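Local structure of uncharacterized protein (Nitrosospira multiformis, 3LMF) at residues C21-R27 against E96-C101; M28-L34 against H45-M50; I55-S59 against V73-C77; C84-E89 against T100-C104. The protein is of unknown function but, as a member of the Csp family of four-helix-bundle copper-storage proteins, probably binds copper(I) through cysteines lining its interior. One frame throughout, in Å; residues are numbered along the deposited sequence.

Contact 1 (C21-R27 against E96-C101); sequences CYRTCLR and ECVQTC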
loop_
_atom_site.group_PDB
_atom_site.type_symbol
_atom_site.label_atom_id
_atom_site.label_comp_id
_atom_site.label_asym_id
_atom_site.label_seq_id
_atom_site.Cartn_x
_atom_site.Cartn_y
_atom_site.Cartn_z
ATOM N N CYS A 21 14.757 1.060 4.829
ATOM C CA CYS A 21 14.168 1.943 5.833
ATOM C C CYS A 21 12.687 1.656 6.031
ATOM O O CYS A 21 12.161 1.756 7.146
ATOM C CB CYS A 21 14.369 3.413 5.430
ATOM S SG CYS A 21 13.745 4.623 6.631
ATOM N N TYR A 22 11.999 1.317 4.952
ATOM C CA TYR A 22 10.580 1.010 5.074
ATOM C C TYR A 22 10.418 -0.255 5.924
ATOM O O TYR A 22 9.628 -0.276 6.863
ATOM C CB TYR A 22 9.957 0.869 3.675
ATOM C CG TYR A 22 9.056 -0.319 3.458
ATOM C CD1 TYR A 22 7.892 -0.496 4.204
ATOM C CD2 TYR A 22 9.342 -1.236 2.459
ATOM C CE1 TYR A 22 7.032 -1.558 3.947
ATOM C CE2 TYR A 22 8.497 -2.295 2.193
ATOM C CZ TYR A 22 7.345 -2.453 2.935
ATOM O OH TYR A 22 6.499 -3.492 2.634
ATOM N N ARG A 23 11.187 -1.293 5.623
ATOM C CA ARG A 23 11.098 -2.525 6.391
ATOM C C ARG A 23 11.423 -2.311 7.870
ATOM O O ARG A 23 10.717 -2.806 8.748
ATOM C CB ARG A 23 12.023 -3.584 5.791
ATOM C CG ARG A 23 11.496 -4.126 4.476
ATOM C CD ARG A 23 12.473 -5.054 3.808
ATOM N NE ARG A 23 12.932 -6.099 4.706
ATOM C CZ ARG A 23 13.602 -7.177 4.315
ATOM N NH1 ARG A 23 13.991 -8.076 5.211
ATOM N NH2 ARG A 23 13.869 -7.363 3.030
ATOM N N THR A 24 12.488 -1.562 8.130
ATOM C CA THR A 24 12.930 -1.264 9.485
ATOM C C THR A 24 11.895 -0.454 10.270
ATOM O O THR A 24 11.585 -0.781 11.409
ATOM C CB THR A 24 14.273 -0.490 9.461
ATOM O OG1 THR A 24 15.263 -1.283 8.795
ATOM C CG2 THR A 24 14.759 -0.176 10.877
ATOM N N CYS A 25 11.352 0.601 9.679
ATOM C CA CYS A 25 10.375 1.386 10.410
ATOM C C CYS A 25 9.118 0.592 10.756
ATOM O O CYS A 25 8.651 0.646 11.895
ATOM C CB CYS A 25 10.037 2.665 9.637
ATOM S SG CYS A 25 11.457 3.841 9.612
ATOM N N LEU A 26 8.586 -0.160 9.794
ATOM C CA LEU A 26 7.383 -0.960 10.036
ATOM C C LEU A 26 7.642 -2.022 11.109
ATOM O O LEU A 26 6.863 -2.172 12.052
ATOM C CB LEU A 26 6.929 -1.665 8.749
ATOM C CG LEU A 26 5.426 -1.786 8.466
ATOM C CD1 LEU A 26 5.190 -2.955 7.497
ATOM C CD2 LEU A 26 4.646 -2.011 9.751
ATOM N N ARG A 27 8.739 -2.756 10.952
ATOM C CA ARG A 27 9.094 -3.815 11.887
ATOM C C ARG A 27 9.257 -3.331 13.320
ATOM O O ARG A 27 8.637 -3.859 14.246
ATOM C CB ARG A 27 10.382 -4.511 11.434
ATOM C CG ARG A 27 10.907 -5.553 12.420
ATOM C CD ARG A 27 12.049 -6.363 11.815
ATOM N NE ARG A 27 13.205 -5.541 11.451
ATOM C CZ ARG A 27 14.055 -5.007 12.324
ATOM N NH1 ARG A 27 13.887 -5.201 13.627
ATOM N NH2 ARG A 27 15.082 -4.283 11.895
ATOM N N GLU A 96 19.196 1.230 15.264
ATOM C CA GLU A 96 19.081 0.771 13.889
ATOM C C GLU A 96 18.155 1.663 13.055
ATOM O O GLU A 96 18.382 1.861 11.861
ATOM C CB GLU A 96 18.573 -0.671 13.865
ATOM C CG GLU A 96 18.576 -1.302 12.484
ATOM C CD GLU A 96 18.105 -2.744 12.502
ATOM O OE1 GLU A 96 18.062 -3.363 11.415
ATOM O OE2 GLU A 96 17.778 -3.251 13.600
ATOM N N CYS A 97 17.119 2.201 13.689
ATOM C CA CYS A 97 16.165 3.051 12.992
ATOM C C CYS A 97 16.749 4.425 12.666
ATOM O O CYS A 97 16.521 4.961 11.580
ATOM C CB CYS A 97 14.893 3.203 13.825
ATOM S SG CYS A 97 13.476 3.801 12.888
ATOM N N VAL A 98 17.497 4.996 13.607
ATOM C CA VAL A 98 18.124 6.294 13.392
ATOM C C VAL A 98 19.029 6.203 12.165
ATOM O O VAL A 98 18.960 7.038 11.265
ATOM C CB VAL A 98 18.991 6.723 14.606
ATOM C CG1 VAL A 98 19.660 8.058 14.317
ATOM C CG2 VAL A 98 18.136 6.826 15.862
ATOM N N GLN A 99 19.863 5.169 12.137
ATOM C CA GLN A 99 20.807 4.931 11.049
ATOM C C GLN A 99 20.158 4.833 9.669
ATOM O O GLN A 99 20.562 5.522 8.728
ATOM C CB GLN A 99 21.584 3.641 11.321
ATOM C CG GLN A 99 22.489 3.193 10.184
ATOM C CD GLN A 99 23.937 3.608 10.376
ATOM O OE1 GLN A 99 24.253 4.797 10.456
ATOM N NE2 GLN A 99 24.829 2.619 10.460
ATOM N N THR A 100 19.155 3.968 9.553
ATOM C CA THR A 100 18.484 3.763 8.278
ATOM C C THR A 100 17.700 4.995 7.823
ATOM O O THR A 100 17.652 5.291 6.635
ATOM C CB THR A 100 17.549 2.530 8.332
ATOM O OG1 THR A 100 17.115 2.208 7.004
ATOM C CG2 THR A 100 16.332 2.803 9.209
ATOM N N CYS A 101 17.100 5.718 8.761
ATOM C CA CYS A 101 16.351 6.906 8.393
ATOM C C CYS A 101 17.267 8.012 7.871
ATOM O O CYS A 101 16.870 8.770 6.988
ATOM C CB CYS A 101 15.519 7.413 9.574
ATOM S SG CYS A 101 13.992 6.451 9.870
#

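Contact 2 (M28-L34 against H45-M50); sequences MAMNHCL and HLRLMM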
loop_
_atom_site.group_PDB
_atom_site.type_symbol
_atom_site.label_atom_id
_atom_site.label_comp_id
_atom_site.label_asym_id
_atom_site.label_seq_id
_atom_site.Cartn_x
_atom_site.Cartn_y
_atom_site.Cartn_z
HETATM N N MSE A 28 10.082 -2.314 13.504
HETATM C CA MSE A 28 10.330 -1.798 14.841
HETATM C C MSE A 28 9.102 -1.186 15.499
HETATM O O MSE A 28 8.873 -1.378 16.698
HETATM C CB MSE A 28 11.480 -0.802 14.791
HETATM C CG MSE A 28 12.699 -1.418 14.148
HETATM SE SE MSE A 28 14.332 -0.791 14.896
HETATM C CE MSE A 28 14.428 -2.025 16.390
ATOM N N ALA A 29 8.308 -0.463 14.721
ATOM C CA ALA A 29 7.103 0.153 15.255
ATOM C C ALA A 29 6.096 -0.902 15.715
ATOM O O ALA A 29 5.564 -0.823 16.821
ATOM C CB ALA A 29 6.468 1.042 14.203
HETATM N N MSE A 30 5.851 -1.894 14.861
HETATM C CA MSE A 30 4.892 -2.955 15.150
HETATM C C MSE A 30 5.401 -4.037 16.105
HETATM O O MSE A 30 4.632 -4.884 16.565
HETATM C CB MSE A 30 4.429 -3.594 13.838
HETATM C CG MSE A 30 3.627 -2.650 12.939
HETATM SE SE MSE A 30 1.933 -2.073 13.719
HETATM C CE MSE A 30 2.503 -0.397 14.512
ATOM N N ASN A 31 6.695 -4.013 16.402
ATOM C CA ASN A 31 7.267 -4.991 17.315
ATOM C C ASN A 31 7.924 -4.324 18.521
ATOM O O ASN A 31 7.282 -4.142 19.551
ATOM C CB ASN A 31 8.269 -5.877 16.569
ATOM C CG ASN A 31 7.593 -6.768 15.544
ATOM O OD1 ASN A 31 6.914 -7.724 15.901
ATOM N ND2 ASN A 31 7.754 -6.444 14.266
ATOM N N HIS A 32 9.191 -3.949 18.384
ATOM C CA HIS A 32 9.939 -3.314 19.469
ATOM C C HIS A 32 9.153 -2.233 20.223
ATOM O O HIS A 32 8.921 -2.351 21.427
ATOM C CB HIS A 32 11.236 -2.707 18.924
ATOM C CG HIS A 32 12.144 -2.157 19.984
ATOM N ND1 HIS A 32 13.133 -1.239 19.709
ATOM C CD2 HIS A 32 12.216 -2.404 21.314
ATOM C CE1 HIS A 32 13.775 -0.941 20.827
ATOM N NE2 HIS A 32 13.239 -1.634 21.813
ATOM N N CYS A 33 8.743 -1.186 19.515
ATOM C CA CYS A 33 8.013 -0.093 20.138
ATOM C C CYS A 33 6.704 -0.492 20.811
ATOM O O CYS A 33 6.419 -0.046 21.921
ATOM C CB CYS A 33 7.768 1.026 19.118
ATOM S SG CYS A 33 9.295 1.852 18.573
ATOM N N LEU A 34 5.899 -1.319 20.156
ATOM C CA LEU A 34 4.635 -1.739 20.758
ATOM C C LEU A 34 4.846 -2.597 22.004
ATOM O O LEU A 34 4.066 -2.526 22.953
ATOM C CB LEU A 34 3.772 -2.507 19.745
ATOM C CG LEU A 34 3.068 -1.658 18.685
ATOM C CD1 LEU A 34 2.222 -2.541 17.773
ATOM C CD2 LEU A 34 2.200 -0.622 19.379
ATOM N N HIS A 45 5.204 9.892 18.025
ATOM C CA HIS A 45 6.283 9.010 17.603
ATOM C C HIS A 45 5.805 7.862 16.726
ATOM O O HIS A 45 6.344 7.637 15.640
ATOM C CB HIS A 45 7.020 8.444 18.818
ATOM C CG HIS A 45 7.942 7.306 18.488
ATOM N ND1 HIS A 45 9.059 7.454 17.701
ATOM C CD2 HIS A 45 7.887 5.995 18.827
ATOM C CE1 HIS A 45 9.660 6.280 17.566
ATOM N NE2 HIS A 45 8.967 5.381 18.238
ATOM N N LEU A 46 4.799 7.131 17.193
ATOM C CA LEU A 46 4.292 5.999 16.428
ATOM C C LEU A 46 3.738 6.442 15.070
ATOM O O LEU A 46 4.057 5.825 14.055
ATOM C CB LEU A 46 3.229 5.245 17.231
ATOM C CG LEU A 46 3.113 3.767 16.849
ATOM C CD1 LEU A 46 4.428 3.048 17.151
ATOM C CD2 LEU A 46 1.976 3.134 17.623
ATOM N N ARG A 47 2.933 7.507 15.042
ATOM C CA ARG A 47 2.395 8.000 13.773
ATOM C C ARG A 47 3.536 8.239 12.805
ATOM O O ARG A 47 3.489 7.829 11.643
ATOM C CB ARG A 47 1.678 9.344 13.911
ATOM C CG ARG A 47 0.323 9.343 14.539
ATOM C CD ARG A 47 -0.407 10.631 14.166
ATOM N NE ARG A 47 -1.606 10.811 14.969
ATOM C CZ ARG A 47 -1.629 11.418 16.149
ATOM N NH1 ARG A 47 -0.513 11.917 16.664
ATOM N NH2 ARG A 47 -2.767 11.503 16.826
ATOM N N LEU A 48 4.554 8.941 13.288
ATOM C CA LEU A 48 5.704 9.263 12.458
ATOM C C LEU A 48 6.337 7.981 11.932
ATOM O O LEU A 48 6.666 7.878 10.754
ATOM C CB LEU A 48 6.728 10.069 13.260
ATOM C CG LEU A 48 7.819 10.763 12.439
ATOM C CD1 LEU A 48 7.196 11.552 11.296
ATOM C CD2 LEU A 48 8.618 11.687 13.351
HETATM N N MSE A 49 6.483 7.003 12.814
HETATM C CA MSE A 49 7.071 5.733 12.446
HETATM C C MSE A 49 6.318 5.108 11.272
HETATM O O MSE A 49 6.929 4.689 10.286
HETATM C CB MSE A 49 7.037 4.785 13.635
HETATM C CG MSE A 49 8.156 3.792 13.621
HETATM SE SE MSE A 49 9.839 4.650 14.040
HETATM C CE MSE A 49 10.674 3.097 14.824
HETATM N N MSE A 50 4.992 5.052 11.382
HETATM C CA MSE A 50 4.159 4.483 10.330
HETATM C C MSE A 50 4.158 5.353 9.077
HETATM O O MSE A 50 4.139 4.838 7.956
HETATM C CB MSE A 50 2.723 4.282 10.832
HETATM C CG MSE A 50 2.588 3.246 11.945
HETATM SE SE MSE A 50 3.347 1.521 11.458
HETATM C CE MSE A 50 2.150 1.092 9.995
#

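Contact 3 (I55-S59 against V73-C77); sequences ICQTS and VCGVC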
loop_
_atom_site.group_PDB
_atom_site.type_symbol
_atom_site.label_atom_id
_atom_site.label_comp_id
_atom_site.label_asym_id
_atom_site.label_seq_id
_atom_site.Cartn_x
_atom_site.Cartn_y
_atom_site.Cartn_z
ATOM N N ILE A 55 5.621 6.490 3.413
ATOM C CA ILE A 55 6.276 7.308 2.404
ATOM C C ILE A 55 7.456 6.576 1.754
ATOM O O ILE A 55 7.629 6.658 0.539
ATOM C CB ILE A 55 6.743 8.685 2.980
ATOM C CG1 ILE A 55 7.098 9.643 1.834
ATOM C CG2 ILE A 55 7.977 8.509 3.841
ATOM C CD1 ILE A 55 5.968 9.892 0.834
ATOM N N CYS A 56 8.249 5.838 2.529
ATOM C CA CYS A 56 9.378 5.118 1.937
ATOM C C CYS A 56 8.879 4.064 0.952
ATOM O O CYS A 56 9.465 3.868 -0.114
ATOM C CB CYS A 56 10.234 4.450 3.014
ATOM S SG CYS A 56 11.212 5.612 3.990
ATOM N N GLN A 57 7.786 3.401 1.306
ATOM C CA GLN A 57 7.203 2.376 0.446
ATOM C C GLN A 57 6.677 3.004 -0.842
ATOM O O GLN A 57 6.737 2.399 -1.909
ATOM C CB GLN A 57 6.070 1.661 1.189
ATOM C CG GLN A 57 5.597 0.379 0.542
ATOM C CD GLN A 57 4.726 -0.452 1.478
ATOM O OE1 GLN A 57 4.218 -1.501 1.094
ATOM N NE2 GLN A 57 4.559 0.017 2.712
ATOM N N THR A 58 6.166 4.224 -0.733
ATOM C CA THR A 58 5.644 4.937 -1.892
ATOM C C THR A 58 6.802 5.326 -2.816
ATOM O O THR A 58 6.744 5.121 -4.028
ATOM C CB THR A 58 4.848 6.190 -1.444
ATOM O OG1 THR A 58 3.724 5.773 -0.659
ATOM C CG2 THR A 58 4.353 6.991 -2.641
ATOM N N SER A 59 7.861 5.870 -2.232
ATOM C CA SER A 59 9.042 6.259 -3.004
ATOM C C SER A 59 9.601 5.031 -3.716
ATOM O O SER A 59 9.928 5.080 -4.899
ATOM C CB SER A 59 10.100 6.847 -2.072
ATOM O OG SER A 59 9.623 8.060 -1.495
ATOM N N VAL A 73 8.523 12.921 -5.033
ATOM C CA VAL A 73 8.143 12.033 -3.944
ATOM C C VAL A 73 9.300 11.813 -2.981
ATOM O O VAL A 73 9.116 11.807 -1.762
ATOM C CB VAL A 73 7.683 10.668 -4.485
ATOM C CG1 VAL A 73 7.525 9.676 -3.344
ATOM C CG2 VAL A 73 6.368 10.838 -5.231
ATOM N N CYS A 74 10.492 11.631 -3.532
ATOM C CA CYS A 74 11.673 11.409 -2.707
ATOM C C CYS A 74 11.991 12.617 -1.828
ATOM O O CYS A 74 12.423 12.455 -0.689
ATOM C CB CYS A 74 12.881 11.073 -3.584
ATOM S SG CYS A 74 12.885 9.393 -4.229
ATOM N N GLY A 75 11.770 13.819 -2.355
ATOM C CA GLY A 75 12.031 15.022 -1.584
ATOM C C GLY A 75 11.190 15.050 -0.317
ATOM O O GLY A 75 11.653 15.452 0.753
ATOM N N VAL A 76 9.941 14.618 -0.441
ATOM C CA VAL A 76 9.039 14.583 0.694
ATOM C C VAL A 76 9.461 13.454 1.623
ATOM O O VAL A 76 9.428 13.597 2.850
ATOM C CB VAL A 76 7.592 14.364 0.234
ATOM C CG1 VAL A 76 6.684 14.130 1.426
ATOM C CG2 VAL A 76 7.128 15.579 -0.558
ATOM N N CYS A 77 9.877 12.336 1.036
ATOM C CA CYS A 77 10.313 11.194 1.821
ATOM C C CYS A 77 11.524 11.550 2.684
ATOM O O CYS A 77 11.606 11.132 3.834
ATOM C CB CYS A 77 10.640 10.015 0.896
ATOM S SG CYS A 77 10.995 8.447 1.740
#

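Contact 4 (C84-E89 against T100-C104); sequences CAKSCE and TCRQC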
loop_
_atom_site.group_PDB
_atom_site.type_symbol
_atom_site.label_atom_id
_atom_site.label_comp_id
_atom_site.label_asym_id
_atom_site.label_seq_id
_atom_site.Cartn_x
_atom_site.Cartn_y
_atom_site.Cartn_z
ATOM N N CYS A 84 11.671 11.383 11.460
ATOM C CA CYS A 84 11.564 10.100 12.150
ATOM C C CYS A 84 12.874 9.742 12.849
ATOM O O CYS A 84 12.868 9.192 13.949
ATOM C CB CYS A 84 11.164 8.988 11.170
ATOM S SG CYS A 84 10.882 7.356 11.938
ATOM N N ALA A 85 13.998 10.059 12.214
ATOM C CA ALA A 85 15.307 9.768 12.800
ATOM C C ALA A 85 15.492 10.525 14.113
ATOM O O ALA A 85 16.036 9.989 15.078
ATOM C CB ALA A 85 16.422 10.147 11.829
ATOM N N LYS A 86 15.039 11.772 14.148
ATOM C CA LYS A 86 15.172 12.579 15.351
ATOM C C LYS A 86 14.261 12.057 16.455
ATOM O O LYS A 86 14.620 12.079 17.636
ATOM C CB LYS A 86 14.864 14.044 15.042
ATOM C CG LYS A 86 15.907 14.686 14.137
ATOM C CD LYS A 86 15.617 16.157 13.891
ATOM C CE LYS A 86 16.639 16.773 12.941
ATOM N NZ LYS A 86 16.318 18.198 12.635
ATOM N N SER A 87 13.087 11.577 16.068
ATOM C CA SER A 87 12.143 11.034 17.034
ATOM C C SER A 87 12.735 9.781 17.674
ATOM O O SER A 87 12.612 9.579 18.879
ATOM C CB SER A 87 10.819 10.697 16.343
ATOM O OG SER A 87 9.861 10.236 17.277
ATOM N N CYS A 88 13.394 8.951 16.870
ATOM C CA CYS A 88 13.994 7.724 17.384
ATOM C C CYS A 88 15.237 7.962 18.249
ATOM O O CYS A 88 15.624 7.091 19.032
ATOM C CB CYS A 88 14.346 6.775 16.235
ATOM S SG CYS A 88 12.922 6.019 15.414
ATOM N N GLU A 89 15.861 9.131 18.110
ATOM C CA GLU A 89 17.049 9.455 18.901
ATOM C C GLU A 89 16.710 9.485 20.391
ATOM O O GLU A 89 17.559 9.202 21.237
ATOM C CB GLU A 89 17.625 10.815 18.484
ATOM C CG GLU A 89 18.260 10.834 17.104
ATOM C CD GLU A 89 18.781 12.211 16.704
ATOM O OE1 GLU A 89 19.337 12.330 15.596
ATOM O OE2 GLU A 89 18.635 13.170 17.491
ATOM N N THR A 100 19.155 3.968 9.553
ATOM C CA THR A 100 18.484 3.763 8.278
ATOM C C THR A 100 17.700 4.995 7.823
ATOM O O THR A 100 17.652 5.291 6.635
ATOM C CB THR A 100 17.549 2.530 8.332
ATOM O OG1 THR A 100 17.115 2.208 7.004
ATOM C CG2 THR A 100 16.332 2.803 9.209
ATOM N N CYS A 101 17.100 5.718 8.761
ATOM C CA CYS A 101 16.351 6.906 8.393
ATOM C C CYS A 101 17.267 8.012 7.871
ATOM O O CYS A 101 16.870 8.770 6.988
ATOM C CB CYS A 101 15.519 7.413 9.574
ATOM S SG CYS A 101 13.992 6.451 9.870
ATOM N N ARG A 102 18.486 8.105 8.402
ATOM C CA ARG A 102 19.442 9.120 7.950
ATOM C C ARG A 102 19.954 8.809 6.549
ATOM O O ARG A 102 20.068 9.705 5.706
ATOM C CB ARG A 102 20.641 9.206 8.902
ATOM C CG ARG A 102 20.341 9.847 10.244
ATOM C CD ARG A 102 21.532 9.719 11.184
ATOM N NE ARG A 102 21.280 10.379 12.464
ATOM C CZ ARG A 102 22.095 10.316 13.510
ATOM N NH1 ARG A 102 21.784 10.944 14.635
ATOM N NH2 ARG A 102 23.218 9.615 13.431
ATOM N N GLN A 103 20.275 7.539 6.314
ATOM C CA GLN A 103 20.776 7.090 5.018
ATOM C C GLN A 103 19.713 7.296 3.947
ATOM O O GLN A 103 19.977 7.899 2.911
ATOM C CB GLN A 103 21.160 5.607 5.065
ATOM C CG GLN A 103 21.556 5.037 3.695
ATOM C CD GLN A 103 21.716 3.515 3.683
ATOM O OE1 GLN A 103 20.767 2.771 3.971
ATOM N NE2 GLN A 103 22.918 3.048 3.332
ATOM N N CYS A 104 18.509 6.800 4.200
ATOM C CA CYS A 104 17.439 6.944 3.234
ATOM C C CYS A 104 17.205 8.408 2.884
ATOM O O CYS A 104 17.043 8.751 1.722
ATOM C CB CYS A 104 16.159 6.302 3.781
ATOM S SG CYS A 104 14.739 6.371 2.665
HETATM O O HOH W 1 19.251 12.352 12.706
#

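Contact 1 (C21-R27 against E96-C101)
T24 and T100 meet tip to tip, methyl CG2 of T24 to methyl CG2 of T100 at 3.8 Å, but the two threonines are rotated differently. T24 turns CG2 across the interface and sends OG1 back to the carbonyl O of H20. In T100 it is OG1 that lies opposite the backbone N (chi1 -169°), and this lays the oxygen against the main chain of C21, 3.2 Å from CA of C21. With an alanine in place of T100, the methyl of T24 would probably lose its mate while a gap opens beside C21. Behind the threonines lies the cysteine-lined interior of an antiparallel four-helix bundle, as in copper-storage proteins of the Csp family. SG of C21 stands 3.7 Å from SG of C101. SG of C25, turned to the side of its own backbone N (chi1 -69°), sits 3.6 Å from SG of C101 and 3.8 Å from SG of C97, too far apart for disulfides. Toward the solvent R27, its chain bent at chi3, offers the guanidinium edge to the extended E96. NH2 of R27 lies 3.2 Å from OE1 of E96 in a salt bridge and gives OE2 a weak hydrogen bond, the two flat groups 39° apart.

Contact 2 (M28-L34 against H45-M50)
A29 and M49 form the tightest fit here. The methyl CB of A29 presses on CG of M49 at 3.3 Å, closer than carbons usually come; the methionine, not a close helix approach, makes the fit tight, for the axes stand 10.0 Å apart. Three bumps from 45-50 surround that methyl: the CG of M49, the SE of M50 at 4.2 Å from CB of A29, and the CD1 of L46, which also touches the carbonyl O of A29. The methionines are modelled as selenomethionine. M49, its CG anti to the backbone N and its chain then bent at chi2 (72°), runs on past A29 until its end methyl CE lodges between two residues of 28-34, 4.0 Å from CB of M28 and 4.2 Å from SG of C33. M30 crosses M50 at about a right angle, with CE of M30 resting 3.7 Å from SE of M50. On the next turn L34 crosses L46 in the same way, CD2 of L34 to CD2 of L46 at 4.2 Å. A wider pi-type turn at 29-33 includes C33. SG of C33 approaches the edge of the H45 ring in its plane, 3.6 Å from NE2 of H45, while ND1 on the same ring is hydrogen-bonded to S87. M94, from the loop before helix 95-112, touches C33, H45 and M49. This is the first antiparallel hairpin of the four-helix bundle near one of its ends, and its mix of cysteine, methionine and histidine is consistent with the bundle mouth of Csp copper-storage proteins.

Contact 3 (I55-S59 against V73-C77)
I55 lies along C77 where the second and third helices of the four-helix bundle pack antiparallel, their axes 9.3 Å apart at this level. From CB the isoleucine divides into two branches that lie side by side against the cysteine. CG1, anti to the backbone N (chi1 -166°), comes down on the backbone of C77, 3.6 Å from CA of C77. CG2 lies beside it, nearer the sulfur, 3.7 Å from SG of C77. At the tip CD1 turns out to the two valines, nearer to CG1 of V76 (4.3 Å) than to CG1 of V73. This valine side of the contact also faces another copy of the protein: I55 packs on F62 of the fourth subunit, and T58 hydrogen-bonds T58 of that subunit.

One turn on from I55, S59 fills the space between V73 and C77. Its OG lies 3.2 Å from CG1 of V73 and 3.3 Å from CB of C77, so a polar oxygen is wedged among carbons. It is satisfied within its own helix by giving a hydrogen bond to the carbonyl O of I55, which it meets from above the carbonyl plane, and that O also takes the S59 amide N. With an alanine at S59 the oxygen is gone, which would probably open a gap between V73 and C77 and leave the I55 carbonyl with the amide as its remaining donor. C77 sends its sulfur past S59 into the cysteine-rich interior, where SG of C77 ends 3.6 Å from SG of C56.

Contact 4 (C84-E89 against T100-C104)
The closing hairpin of the four-helix bundle brings helix 70-90 against helix 95-112 with A85 facing C101, the two running antiparallel with axes 9.2 Å apart. CB of A85 meets CB of C101 at 3.7 Å, and the smallness of both groups allows the backbones to come close. The same methyl also brushes CG of R102, where the arginine chain sets out toward the surface. On the inner side the sulfurs face each other: SG of C84 is 3.8 Å from SG of C101. C101 reaches it because its SG is swung to the side of the backbone N (chi1 -77°). M49 of helix 43-64 covers C84 from within the bundle.

On the outer side R102, extended from CG to NE, crosses the end of E89 at about a right angle. NH1 of R102 donates a hydrogen bond of 3.0 Å to OE1 of E89, with an N-H...O angle of 157°, as part of a salt bridge. The oxygen lies in the guanidinium plane at its edge, yet from the glutamate's side the nitrogen arrives well above the carboxylate plane, the two groups being turned 83° to each other. A water completes a small ring: it donates to OE1 of E89 at 2.9 Å and accepts from NE of R102 at 2.8 Å. Two neighbouring nitrogens of one guanidinium are thus tied to a single carboxylate oxygen, one directly and one through water. The chemistry is split by depth: soft cysteine sulfurs inside, where this family would probably hold copper(I), and a hydrated charge pair at the surface.

All four contacts lie in one antiparallel four-helix bundle. Contacts 2, 3 and 4 join helices that follow each other, in the order 8-36 to 43-64, 43-64 to 70-90, and 70-90 to 95-112, while contact 1 closes the ring by joining the first helix to the last. Contacts 2 and 3 are therefore nested within contact 1 along the chain. Contacts 1 and 4 share T100 and C101, with centres about 7 Å apart; contacts 2 and 3 lie about 18 Å apart, on opposite sides of the chain's centre. Cysteine sulfurs and the selenium of M49 link them: C97 touches C88, C56 touches C21 and C104, M49 touches C84, consistent with the copper(I)-holding core of Csp relatives.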